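PDB 6KBH: cytochrome P450 monooxygenase from Rhodococcus sp. ECU0066, which probably acts as a self-sufficient monooxygenase, passing electrons through bound FMN and a [2Fe-2S] cluster to a heme that activates oxygen. Local coordinates for residues A[75-80]-A[354-359]; A[94-99]-A[127-132]; A[153-158]-A[185-190]. One frame throughout, in Å; residues are numbered along the deposited sequence.

Contact 1. Residues A[75-80]-A[354-359]; sequences YWVVTR and LIVNSS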
loop_
_atom_site.group_PDB
_atom_site.type_symbol
_atom_site.label_atom_id
_atom_site.label_comp_id
_atom_site.label_asym_id
_atom_site.label_seq_id
_atom_site.Cartn_x
_atom_site.Cartn_y
_atom_site.Cartn_z
ATOM N N TYR A 75 -6.939 -24.963 -20.959
ATOM C CA TYR A 75 -7.382 -23.581 -20.847
ATOM C C TYR A 75 -6.805 -22.704 -21.948
ATOM O O TYR A 75 -5.833 -23.051 -22.622
ATOM C CB TYR A 75 -6.988 -22.958 -19.500
ATOM C CG TYR A 75 -7.559 -23.588 -18.245
ATOM C CD1 TYR A 75 -8.139 -24.854 -18.254
ATOM C CD2 TYR A 75 -7.517 -22.901 -17.043
ATOM C CE1 TYR A 75 -8.652 -25.413 -17.098
ATOM C CE2 TYR A 75 -8.031 -23.447 -15.893
ATOM C CZ TYR A 75 -8.596 -24.702 -15.919
ATOM O OH TYR A 75 -9.103 -25.235 -14.759
ATOM N N TRP A 76 -7.421 -21.536 -22.093
ATOM C CA TRP A 76 -6.847 -20.422 -22.828
ATOM C C TRP A 76 -5.970 -19.611 -21.883
ATOM O O TRP A 76 -6.331 -19.389 -20.725
ATOM C CB TRP A 76 -7.958 -19.548 -23.414
ATOM C CG TRP A 76 -8.898 -20.326 -24.279
ATOM C CD1 TRP A 76 -9.826 -21.243 -23.869
ATOM C CD2 TRP A 76 -9.001 -20.261 -25.703
ATOM N NE1 TRP A 76 -10.497 -21.754 -24.953
ATOM C CE2 TRP A 76 -10.010 -21.167 -26.091
ATOM C CE3 TRP A 76 -8.335 -19.527 -26.689
ATOM C CZ2 TRP A 76 -10.371 -21.356 -27.423
ATOM C CZ3 TRP A 76 -8.695 -19.716 -28.012
ATOM C CH2 TRP A 76 -9.705 -20.624 -28.366
ATOM N N VAL A 77 -4.810 -19.182 -22.374
ATOM C CA VAL A 77 -3.797 -18.526 -21.556
ATOM C C VAL A 77 -3.791 -17.039 -21.878
ATOM O O VAL A 77 -3.787 -16.650 -23.053
ATOM C CB VAL A 77 -2.406 -19.140 -21.782
ATOM C CG1 VAL A 77 -1.398 -18.554 -20.806
ATOM C CG2 VAL A 77 -2.469 -20.646 -21.645
ATOM N N VAL A 78 -3.788 -16.213 -20.833
ATOM C CA VAL A 78 -3.815 -14.760 -20.954
ATOM C C VAL A 78 -2.596 -14.207 -20.236
ATOM O O VAL A 78 -2.338 -14.544 -19.076
ATOM C CB VAL A 78 -5.114 -14.165 -20.388
ATOM C CG1 VAL A 78 -5.122 -12.649 -20.551
ATOM C CG2 VAL A 78 -6.310 -14.785 -21.087
ATOM N N THR A 79 -1.861 -13.346 -20.925
ATOM C CA THR A 79 -0.466 -13.120 -20.608
ATOM C C THR A 79 -0.127 -11.676 -20.255
ATOM O O THR A 79 0.730 -11.474 -19.391
ATOM C CB THR A 79 0.382 -13.623 -21.787
ATOM O OG1 THR A 79 0.488 -15.054 -21.708
ATOM C CG2 THR A 79 1.748 -13.028 -21.821
ATOM N N ARG A 80 -0.835 -10.681 -20.796
ATOM C CA ARG A 80 -0.469 -9.283 -20.591
ATOM C C ARG A 80 -1.333 -8.610 -19.517
ATOM O O ARG A 80 -2.488 -8.979 -19.292
ATOM C CB ARG A 80 -0.551 -8.522 -21.918
ATOM C CG ARG A 80 0.448 -9.069 -22.930
ATOM C CD ARG A 80 0.911 -8.062 -23.967
ATOM N NE ARG A 80 -0.060 -7.872 -25.036
ATOM C CZ ARG A 80 0.270 -7.606 -26.296
ATOM N NH1 ARG A 80 1.546 -7.516 -26.646
ATOM N NH2 ARG A 80 -0.677 -7.444 -27.208
ATOM N N LEU A 354 -6.630 -19.237 -17.985
ATOM C CA LEU A 354 -5.441 -19.214 -17.139
ATOM C C LEU A 354 -4.817 -17.832 -17.287
ATOM O O LEU A 354 -4.123 -17.558 -18.271
ATOM C CB LEU A 354 -4.454 -20.308 -17.522
ATOM C CG LEU A 354 -3.331 -20.440 -16.495
ATOM C CD1 LEU A 354 -3.906 -20.888 -15.161
ATOM C CD2 LEU A 354 -2.251 -21.398 -16.964
ATOM N N ILE A 355 -5.068 -16.962 -16.315
ATOM C CA ILE A 355 -4.598 -15.584 -16.358
ATOM C C ILE A 355 -3.318 -15.505 -15.530
ATOM O O ILE A 355 -3.337 -15.645 -14.303
ATOM C CB ILE A 355 -5.683 -14.607 -15.881
ATOM C CG1 ILE A 355 -6.179 -14.940 -14.470
ATOM C CG2 ILE A 355 -6.864 -14.653 -16.843
ATOM C CD1 ILE A 355 -7.461 -14.225 -14.087
ATOM N N VAL A 356 -2.190 -15.296 -16.204
ATOM C CA VAL A 356 -0.874 -15.484 -15.592
ATOM C C VAL A 356 -0.518 -14.181 -14.882
ATOM O O VAL A 356 0.031 -13.249 -15.477
ATOM C CB VAL A 356 0.180 -15.901 -16.616
ATOM C CG1 VAL A 356 1.487 -16.239 -15.923
ATOM C CG2 VAL A 356 -0.316 -17.090 -17.429
ATOM N N ASN A 357 -0.843 -14.123 -13.583
ATOM C CA ASN A 357 -0.457 -12.984 -12.757
ATOM C C ASN A 357 1.044 -12.743 -12.822
ATOM O O ASN A 357 1.501 -11.592 -12.843
ATOM C CB ASN A 357 -0.875 -13.217 -11.301
ATOM C CG ASN A 357 -2.321 -13.651 -11.164
ATOM O OD1 ASN A 357 -2.684 -14.765 -11.544
ATOM N ND2 ASN A 357 -3.147 -12.786 -10.584
ATOM N N SER A 358 1.827 -13.825 -12.839
ATOM C CA SER A 358 3.279 -13.686 -12.851
ATOM C C SER A 358 3.755 -13.013 -14.130
ATOM O O SER A 358 4.692 -12.207 -14.106
ATOM C CB SER A 358 3.938 -15.055 -12.688
ATOM O OG SER A 358 5.333 -14.921 -12.485
ATOM N N SER A 359 3.126 -13.332 -15.261
ATOM C CA SER A 359 3.477 -12.657 -16.503
ATOM C C SER A 359 3.003 -11.211 -16.485
ATOM O O SER A 359 3.725 -10.310 -16.924
ATOM C CB SER A 359 2.884 -13.404 -17.696
ATOM O OG SER A 359 3.060 -12.671 -18.894
#

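Contact 2. Residues A[94-99]-A[127-132]; sequences FSPSIA and NEDEPA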
loop_
_atom_site.group_PDB
_atom_site.type_symbol
_atom_site.label_atom_id
_atom_site.label_comp_id
_atom_site.label_asym_id
_atom_site.label_seq_id
_atom_site.Cartn_x
_atom_site.Cartn_y
_atom_site.Cartn_z
ATOM N N PHE A 94 -16.428 -13.253 -16.600
ATOM C CA PHE A 94 -15.423 -14.229 -16.191
ATOM C C PHE A 94 -15.706 -14.626 -14.743
ATOM O O PHE A 94 -15.361 -13.895 -13.810
ATOM C CB PHE A 94 -14.021 -13.659 -16.366
ATOM C CG PHE A 94 -13.773 -13.084 -17.732
ATOM C CD1 PHE A 94 -13.679 -13.913 -18.839
ATOM C CD2 PHE A 94 -13.643 -11.716 -17.914
ATOM C CE1 PHE A 94 -13.453 -13.390 -20.100
ATOM C CE2 PHE A 94 -13.416 -11.185 -19.174
ATOM C CZ PHE A 94 -13.321 -12.024 -20.268
ATOM N N SER A 95 -16.334 -15.795 -14.566
ATOM C CA SER A 95 -16.796 -16.268 -13.268
ATOM C C SER A 95 -15.668 -16.965 -12.509
ATOM O O SER A 95 -14.867 -17.686 -13.109
ATOM C CB SER A 95 -17.967 -17.230 -13.441
ATOM O OG SER A 95 -18.234 -17.922 -12.236
ATOM N N PRO A 96 -15.585 -16.770 -11.191
ATOM C CA PRO A 96 -14.597 -17.511 -10.394
ATOM C C PRO A 96 -15.080 -18.902 -10.011
ATOM O O PRO A 96 -14.546 -19.506 -9.077
ATOM C CB PRO A 96 -14.416 -16.623 -9.157
ATOM C CG PRO A 96 -15.749 -15.966 -8.991
ATOM C CD PRO A 96 -16.295 -15.756 -10.389
ATOM N N SER A 97 -16.105 -19.402 -10.712
ATOM C CA SER A 97 -16.639 -20.736 -10.443
ATOM C C SER A 97 -15.538 -21.784 -10.345
ATOM O O SER A 97 -15.604 -22.686 -9.501
ATOM C CB SER A 97 -17.632 -21.132 -11.539
ATOM O OG SER A 97 -18.719 -20.228 -11.612
ATOM N N ILE A 98 -14.514 -21.677 -11.186
ATOM C CA ILE A 98 -13.493 -22.710 -11.309
ATOM C C ILE A 98 -12.234 -22.366 -10.508
ATOM O O ILE A 98 -11.191 -22.989 -10.706
ATOM C CB ILE A 98 -13.149 -22.977 -12.781
ATOM C CG1 ILE A 98 -12.694 -21.676 -13.448
ATOM C CG2 ILE A 98 -14.349 -23.568 -13.506
ATOM C CD1 ILE A 98 -11.944 -21.877 -14.740
ATOM N N ALA A 99 -12.326 -21.400 -9.589
ATOM C CA ALA A 99 -11.133 -20.853 -8.940
ATOM C C ALA A 99 -10.324 -21.928 -8.217
ATOM O O ALA A 99 -9.088 -21.900 -8.240
ATOM C CB ALA A 99 -11.528 -19.742 -7.968
ATOM N N ASN A 127 -14.865 -18.901 -4.795
ATOM C CA ASN A 127 -15.653 -19.546 -5.827
ATOM C C ASN A 127 -17.010 -18.898 -6.031
ATOM O O ASN A 127 -17.633 -19.115 -7.075
ATOM C CB ASN A 127 -15.881 -21.003 -5.447
ATOM C CG ASN A 127 -14.686 -21.604 -4.792
ATOM O OD1 ASN A 127 -14.799 -22.330 -3.805
ATOM N ND2 ASN A 127 -13.522 -21.341 -5.359
ATOM N N GLU A 128 -17.491 -18.136 -5.054
ATOM C CA GLU A 128 -18.871 -17.680 -5.088
ATOM C C GLU A 128 -19.099 -16.726 -6.242
ATOM O O GLU A 128 -18.378 -15.736 -6.398
ATOM C CB GLU A 128 -19.240 -16.984 -3.787
ATOM C CG GLU A 128 -19.035 -17.821 -2.578
ATOM C CD GLU A 128 -19.839 -17.314 -1.417
ATOM O OE1 GLU A 128 -21.011 -16.937 -1.621
ATOM O OE2 GLU A 128 -19.279 -17.255 -0.309
ATOM N N ASP A 129 -20.117 -17.017 -7.034
ATOM C CA ASP A 129 -20.573 -16.033 -7.988
ATOM C C ASP A 129 -21.416 -14.980 -7.281
ATOM O O ASP A 129 -21.739 -15.085 -6.094
ATOM C CB ASP A 129 -21.381 -16.690 -9.102
ATOM C CG ASP A 129 -20.530 -17.543 -10.011
ATOM O OD1 ASP A 129 -19.399 -17.891 -9.609
ATOM O OD2 ASP A 129 -20.985 -17.857 -11.128
ATOM N N GLU A 130 -21.756 -13.949 -8.027
ATOM C CA GLU A 130 -22.781 -13.025 -7.603
ATOM C C GLU A 130 -24.150 -13.652 -7.854
ATOM O O GLU A 130 -24.284 -14.548 -8.691
ATOM C CB GLU A 130 -22.621 -11.704 -8.351
ATOM C CG GLU A 130 -21.264 -11.052 -8.134
ATOM C CD GLU A 130 -20.969 -10.786 -6.665
ATOM O OE1 GLU A 130 -21.919 -10.521 -5.898
ATOM O OE2 GLU A 130 -19.783 -10.847 -6.273
ATOM N N PRO A 131 -25.193 -13.208 -7.137
ATOM C CA PRO A 131 -25.200 -12.105 -6.169
ATOM C C PRO A 131 -24.837 -12.489 -4.732
ATOM O O PRO A 131 -24.934 -11.642 -3.846
ATOM C CB PRO A 131 -26.644 -11.613 -6.236
ATOM C CG PRO A 131 -27.429 -12.843 -6.535
ATOM C CD PRO A 131 -26.548 -13.734 -7.377
ATOM N N ALA A 132 -24.414 -13.732 -4.501
ATOM C CA ALA A 132 -24.135 -14.165 -3.135
ATOM C C ALA A 132 -22.809 -13.629 -2.608
ATOM O O ALA A 132 -22.668 -13.421 -1.396
ATOM C CB ALA A 132 -24.147 -15.692 -3.057
#

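Contact 3. Residues A[153-158]-A[185-190]; sequences EPMVRR and LTVALH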
loop_
_atom_site.group_PDB
_atom_site.type_symbol
_atom_site.label_atom_id
_atom_site.label_comp_id
_atom_site.label_asym_id
_atom_site.label_seq_id
_atom_site.Cartn_x
_atom_site.Cartn_y
_atom_site.Cartn_z
ATOM N N GLU A 153 -0.963 -7.372 15.510
ATOM C CA GLU A 153 0.460 -7.133 15.277
ATOM C C GLU A 153 1.372 -7.638 16.393
ATOM O O GLU A 153 2.482 -8.099 16.074
ATOM C CB GLU A 153 0.703 -5.640 15.021
ATOM C CG GLU A 153 2.136 -5.327 14.613
ATOM C CD GLU A 153 2.290 -3.952 13.998
ATOM O OE1 GLU A 153 1.262 -3.289 13.734
ATOM O OE2 GLU A 153 3.446 -3.530 13.785
ATOM N N PRO A 154 1.013 -7.572 17.682
ATOM C CA PRO A 154 1.883 -8.198 18.690
ATOM C C PRO A 154 1.938 -9.711 18.579
ATOM O O PRO A 154 2.982 -10.304 18.877
ATOM C CB PRO A 154 1.259 -7.755 20.023
ATOM C CG PRO A 154 0.496 -6.524 19.689
ATOM C CD PRO A 154 -0.048 -6.767 18.318
ATOM N N MET A 155 0.846 -10.352 18.156
ATOM C CA MET A 155 0.809 -11.810 18.093
ATOM C C MET A 155 1.784 -12.352 17.053
ATOM O O MET A 155 2.476 -13.347 17.301
ATOM C CB MET A 155 -0.615 -12.279 17.796
ATOM C CG MET A 155 -0.752 -13.753 17.440
ATOM S SD MET A 155 -0.589 -14.080 15.671
ATOM C CE MET A 155 -1.950 -13.121 15.012
ATOM N N VAL A 156 1.844 -11.721 15.877
ATOM C CA VAL A 156 2.725 -12.212 14.824
ATOM C C VAL A 156 4.184 -11.925 15.160
ATOM O O VAL A 156 5.073 -12.719 14.829
ATOM C CB VAL A 156 2.313 -11.611 13.466
ATOM C CG1 VAL A 156 2.093 -10.119 13.591
ATOM C CG2 VAL A 156 3.355 -11.914 12.395
ATOM N N ARG A 157 4.459 -10.803 15.829
ATOM C CA ARG A 157 5.822 -10.530 16.274
ATOM C C ARG A 157 6.278 -11.561 17.300
ATOM O O ARG A 157 7.440 -11.986 17.291
ATOM C CB ARG A 157 5.913 -9.118 16.848
ATOM C CG ARG A 157 5.802 -8.019 15.807
ATOM C CD ARG A 157 5.979 -6.650 16.433
ATOM N NE ARG A 157 5.967 -5.592 15.431
ATOM C CZ ARG A 157 7.035 -5.219 14.735
ATOM N NH1 ARG A 157 8.200 -5.823 14.930
ATOM N NH2 ARG A 157 6.936 -4.246 13.841
ATOM N N ARG A 158 5.378 -11.964 18.200
ATOM C CA ARG A 158 5.691 -13.032 19.146
ATOM C C ARG A 158 6.007 -14.332 18.416
ATOM O O ARG A 158 7.031 -14.972 18.676
ATOM C CB ARG A 158 4.525 -13.226 20.118
ATOM C CG ARG A 158 4.745 -14.324 21.152
ATOM C CD ARG A 158 3.543 -14.482 22.078
ATOM N NE ARG A 158 2.403 -15.114 21.416
ATOM C CZ ARG A 158 2.241 -16.428 21.296
ATOM N NH1 ARG A 158 3.148 -17.259 21.791
ATOM N NH2 ARG A 158 1.171 -16.914 20.681
ATOM N N LEU A 185 0.714 -20.294 9.250
ATOM C CA LEU A 185 -0.382 -21.162 9.659
ATOM C C LEU A 185 -0.897 -20.776 11.039
ATOM O O LEU A 185 -2.112 -20.715 11.264
ATOM C CB LEU A 185 0.076 -22.620 9.632
ATOM C CG LEU A 185 -0.943 -23.682 10.043
ATOM C CD1 LEU A 185 -2.191 -23.599 9.176
ATOM C CD2 LEU A 185 -0.320 -25.067 9.961
ATOM N N THR A 186 0.016 -20.503 11.979
ATOM C CA THR A 186 -0.396 -20.190 13.345
ATOM C C THR A 186 -1.132 -18.856 13.416
ATOM O O THR A 186 -2.186 -18.757 14.054
ATOM C CB THR A 186 0.814 -20.181 14.286
ATOM O OG1 THR A 186 1.831 -19.315 13.765
ATOM C CG2 THR A 186 1.377 -21.591 14.469
ATOM N N VAL A 187 -0.593 -17.814 12.774
ATOM C CA VAL A 187 -1.253 -16.515 12.864
ATOM C C VAL A 187 -2.604 -16.558 12.165
ATOM O O VAL A 187 -3.537 -15.850 12.564
ATOM C CB VAL A 187 -0.364 -15.388 12.297
ATOM C CG1 VAL A 187 1.077 -15.542 12.760
ATOM C CG2 VAL A 187 -0.461 -15.323 10.797
ATOM N N ALA A 188 -2.743 -17.386 11.127
ATOM C CA ALA A 188 -4.054 -17.565 10.523
ATOM C C ALA A 188 -5.028 -18.140 11.537
ATOM O O ALA A 188 -6.159 -17.660 11.665
ATOM C CB ALA A 188 -3.962 -18.461 9.289
ATOM N N LEU A 189 -4.591 -19.138 12.307
ATOM C CA LEU A 189 -5.437 -19.658 13.373
ATOM C C LEU A 189 -5.765 -18.566 14.386
ATOM O O LEU A 189 -6.915 -18.440 14.822
ATOM C CB LEU A 189 -4.757 -20.851 14.043
ATOM C CG LEU A 189 -4.667 -22.062 13.114
ATOM C CD1 LEU A 189 -3.733 -23.105 13.680
ATOM C CD2 LEU A 189 -6.047 -22.650 12.863
ATOM N N HIS A 190 -4.778 -17.739 14.744
ATOM C CA HIS A 190 -5.038 -16.647 15.677
ATOM C C HIS A 190 -5.928 -15.577 15.053
ATOM O O HIS A 190 -6.777 -14.994 15.738
ATOM C CB HIS A 190 -3.722 -16.039 16.161
ATOM C CG HIS A 190 -3.079 -16.799 17.281
ATOM N ND1 HIS A 190 -3.683 -16.972 18.508
ATOM C CD2 HIS A 190 -1.880 -17.422 17.363
ATOM C CE1 HIS A 190 -2.888 -17.675 19.294
ATOM N NE2 HIS A 190 -1.786 -17.960 18.623
#

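Contact 1. Residues A[75-80]-A[354-359]
Tyr75 turns the edge of its ring to Leu354: CD2 lies 3.9 Å from Leu354 N, which sits near the ring plane, and 4.0 Å from Leu354 CB, the two side chains crossing at about a right angle. Trp76 sets its CB away from 354-359, and its indole meets the ring of Tyr69 with the planes about 60° apart. Between these residues and the helix start at Asn357 runs a short parallel strand pairing. Leu354 straddles Val77, its N donating to Trp76 O (2.8 Å) in a nearly straight bond while its O receives Val78 N (2.9 Å) from a donor tilted out of the carbonyl plane. Val78 O then takes Val356 N at 3.0 Å. Strands 76-78 and 352-355 thereby join within the mixed sheet that the cytochrome P450 fold sets beside its heme, although more than 270 residues separate them. Val77 and Leu354 occupy one face of the sheet; Val77 CG1, set opposite the backbone N (chi1 -173°), comes against Val356 CG2 at 3.8 Å. On the other face Val78 CB meets Ile355 CG2 at 4.0 Å, and Ile355 also touches Arg334, a heme-binding residue. Where the strands give way to helices, a side chain takes over from the backbone: Ser359 OG donates to Thr79 O (2.7 Å), tilted 29° from the carbonyl plane. The same Ser359 OG is hydrogen-bonded to Arg62 NH1, and Thr79 OG1 to the hydroxyl of Ser61.

Contact 2. Residues A[94-99]-A[127-132]
Ser95 to Ser97 and Asn127 to Asp129 run side by side in opposite directions, the CA atoms of Ser97 and Asn127 coming within 4.9 Å, yet the backbones are joined by a CA-H...O contact, Asn127 CA to Pro96 O at 3.4 Å, in place of strand pairing. The carbonyl of Pro96 also accepts Ala99 N (3.0 Å from Pro96 O), which closes a type I beta turn just beyond 94-95, an outermost strand of the P450 sheet. The facing segment is the loop that leads into helix 133-139, whose His133 and Arg137 bind the heme, as helix C does in other P450s. Among the side chains, the carboxylate of Asp129 spans the gap and presents both oxygens to Ser95 OG, at 2.9 Å for OD1 and 3.0 Å for OD2. Both bonds are weak, and the one hydroxyl proton can serve only one acceptor well. Ser95 OG is placed there by standing opposite its own backbone N (chi1 167°), and Ser97 OG also stands close to the carboxylate, 3.2 Å from Asp129 OD1. An alanine in place of Asp129 is likely to leave the two serine hydroxyls facing no carboxylate and the 127-132 loop without this polar tie to them. Pro96 sits beside this polar group, its CD against Asp129 OD1 and its CG 3.7 Å from Glu128 O; the same ring touches His391 and Arg334, both heme-binding residues. Glu128 sets its CB away from the turn, and its carboxylate hydrogen-bonds to the hydroxyl of Tyr271. Farther along the turn, the methyl group of Ala99 rests against the side-chain amide of Asn127, with CB 3.7 Å from ND2.

Contact 3. Residues A[153-158]-A[185-190]
Met155 carries most of the apolar contact, its side chain laid across Val187 and His190. The sulfur SD rests 3.6 Å from Val187 CB, and the terminal CE reaches His190 CB at the same distance, 3.6 Å. This double approach depends on a folded chain: Met155 leaves its helix with CG anti to the backbone N and then bends at chi2 (-90°) and again at chi3, which brings the thioether back over the neighbouring helix. Val156 CB adds a looser touch to Val187 CG1 at 4.2 Å. The helices involved, 153-164 and 183-192, run nearly antiparallel, their short segments 154° apart in direction with axes 10.1 Å distant. By their place in the chain they probably correspond to helices D and E, which in P450s belong to the conserved helical core; helix 396-413, which follows the heme-ligating Cys393, touches both, through Val156 on Ile405 and Val187 on Glu402. Aromatic interactions centre on the imidazole of His190. Met155 CG makes an off-centre CH-pi contact, 4.2 Å from the ring centroid and 30° off the normal, while SD approaches the same centroid obliquely at 4.6 Å. Polar groups meet without a hydrogen bond between the segments. The guanidinium of Arg158 brings an edge to the imidazole: NH2 stands 3.8 Å from His190 NE2, which lies close to the guanidinium plane, and the two planes are almost perpendicular. NH1 of Arg158 forms a salt bridge with Glu162, farther along the same helix.

How the contacts relate
Three contacts approach one heme from different parts of the P450 fold. Contacts 1 and 2 both reach the same sheet: their centres lie 18 Å apart and their nearest atoms about 4 Å, without touching. They converge on heme-binding Arg334, since the side chains of Ile355 in contact 1 and Pro96 in contact 2 each come within about 4 Å of its side chain. The side chain of Pro96 is about 5 Å from the heme, that of Ile355 about 7 Å. Contact 3 stands apart among helices, its nearest atoms about 17 Å from contact 2 and about 21 Å from contact 1, yet the side chain of Val187 is also about 7 Å from the heme.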